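Local coordinates for single-stranded DNA-binding protein (Thermotoga maritima, PDB 1Z9F) that probably binds single-stranded DNA, working as a homotetramer, at residues A[23-28]-A[85-90]. Residues are numbered along the deposited sequence; the frame is centred on the assembly and turned at random.
Sequences GRLVRD and RLVLVE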
# COMPACT_ATOMS: atom_id res chain seq x y z
N GLY A 23 10.67 6.76 3.34
CA GLY A 23 11.78 6.14 2.66
C GLY A 23 12.65 7.13 1.91
O GLY A 23 12.32 8.31 1.81
N ARG A 24 13.78 6.64 1.39
CA ARG A 24 14.70 7.46 0.60
C ARG A 24 14.20 7.46 -0.84
O ARG A 24 13.57 6.49 -1.27
CB ARG A 24 16.15 6.93 0.62
CG ARG A 24 16.65 6.15 1.85
CD ARG A 24 16.72 6.93 3.18
NE ARG A 24 17.34 8.25 3.08
CZ ARG A 24 18.08 8.82 4.04
NH1 ARG A 24 18.59 10.03 3.83
NH2 ARG A 24 18.32 8.21 5.20
N LEU A 25 14.48 8.53 -1.58
CA LEU A 25 14.30 8.53 -3.04
C LEU A 25 15.50 7.82 -3.61
O LEU A 25 16.63 8.23 -3.35
CB LEU A 25 14.24 9.94 -3.63
CG LEU A 25 12.88 10.56 -3.90
CD1 LEU A 25 12.30 11.16 -2.63
CD2 LEU A 25 12.98 11.62 -5.01
N VAL A 26 15.28 6.75 -4.38
CA VAL A 26 16.39 5.96 -4.93
C VAL A 26 16.79 6.42 -6.32
O VAL A 26 17.84 6.03 -6.81
CB VAL A 26 16.11 4.45 -4.95
CG1 VAL A 26 16.27 3.87 -3.56
CG2 VAL A 26 14.72 4.14 -5.52
N ARG A 27 15.94 7.23 -6.94
CA ARG A 27 16.37 8.07 -8.06
C ARG A 27 15.52 9.34 -8.17
O ARG A 27 14.45 9.46 -7.55
CB ARG A 27 16.42 7.31 -9.40
CG ARG A 27 15.37 6.21 -9.60
CD ARG A 27 15.80 5.28 -10.75
NE ARG A 27 15.34 3.91 -10.57
CZ ARG A 27 15.74 2.87 -11.30
NH1 ARG A 27 16.63 3.00 -12.29
NH2 ARG A 27 15.24 1.66 -11.04
N ASP A 28 16.03 10.27 -8.98
CA ASP A 28 15.47 11.60 -9.13
C ASP A 28 14.07 11.54 -9.74
O ASP A 28 13.76 10.62 -10.51
CB ASP A 28 16.38 12.47 -10.00
CG ASP A 28 17.76 12.67 -9.38
OD1 ASP A 28 17.84 12.76 -8.13
OD2 ASP A 28 18.76 12.72 -10.13
N ARG A 85 17.49 11.58 -0.70
CA ARG A 85 16.65 12.35 0.22
C ARG A 85 15.53 11.49 0.85
O ARG A 85 14.89 10.71 0.16
CB ARG A 85 16.05 13.53 -0.57
CG ARG A 85 15.21 14.50 0.22
CD ARG A 85 16.04 15.51 0.96
NE ARG A 85 16.52 16.58 0.09
CZ ARG A 85 16.97 17.75 0.52
NH1 ARG A 85 17.02 18.04 1.82
NH2 ARG A 85 17.38 18.66 -0.36
N LEU A 86 15.33 11.65 2.16
CA LEU A 86 14.35 10.87 2.94
C LEU A 86 13.02 11.60 3.05
O LEU A 86 12.95 12.69 3.61
CB LEU A 86 14.87 10.61 4.35
CG LEU A 86 13.98 9.83 5.34
CD1 LEU A 86 13.87 8.38 4.96
CD2 LEU A 86 14.53 9.95 6.75
N VAL A 87 11.95 10.99 2.53
CA VAL A 87 10.64 11.64 2.54
C VAL A 87 9.55 10.82 3.24
O VAL A 87 9.60 9.59 3.30
CB VAL A 87 10.19 12.03 1.11
CG1 VAL A 87 11.12 13.09 0.54
CG2 VAL A 87 10.12 10.82 0.18
N LEU A 88 8.58 11.54 3.80
CA LEU A 88 7.33 10.96 4.22
C LEU A 88 6.42 11.05 3.03
O LEU A 88 6.37 12.08 2.37
CB LEU A 88 6.72 11.72 5.39
CG LEU A 88 5.42 11.07 5.88
CD1 LEU A 88 5.43 11.04 7.37
CD2 LEU A 88 4.13 11.71 5.35
N VAL A 89 5.71 9.98 2.74
CA VAL A 89 4.68 10.01 1.73
C VAL A 89 3.36 9.53 2.32
O VAL A 89 3.27 8.46 2.88
CB VAL A 89 5.07 9.18 0.49
CG1 VAL A 89 3.87 8.96 -0.42
CG2 VAL A 89 6.21 9.87 -0.27
N GLU A 90 2.34 10.36 2.17
CA GLU A 90 1.01 9.99 2.53
C GLU A 90 0.14 9.96 1.28
O GLU A 90 0.13 10.89 0.49
CB GLU A 90 0.45 11.02 3.49
CG GLU A 90 -0.77 10.51 4.13
CD GLU A 90 -1.46 11.53 4.86
OE1 GLU A 90 -0.78 12.37 5.45
OE2 GLU A 90 -2.70 11.49 4.88
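Leu25 CD1 meets Val87 CG2 at 3.6 Å on one face of a short antiparallel pairing between 23-25 and 86-90. Leu81 touches both side chains, while Phe43 touches Leu25 and Ile45 touches Val87. Three backbone bonds join the two segments. Gly23 and Val87 bond to each other twice, N of Gly23 to O of Val87 at 3.0 Å and N of Val87 to O of Gly23 at 2.8 Å. Leu25 N then reaches Arg85 O, just ahead of the second strand, at 2.8 Å. Arg24 and Leu86 form the non-hydrogen-bonded pair between them.

On the face of that pair, the Arg24 side chain, in the conformer described, bends at chi2 and chi3 (-64° and -47°) and folds back over Leu86. CB of Leu86 lies over one face of the guanidinium, toward its rim, 3.6 Å from Arg24 NE. That NE is hydrogen-bonded to Gly84 O. Leu86 CD1 packs 3.5 Å from Gly23 O. Phe15 of the second subunit also packs on Arg24.

The strand axes run at 117°, far from straight antiparallel. This steeply crossed pairing of the first and fourth strands closes the five-stranded OB-fold barrel of the SSB family.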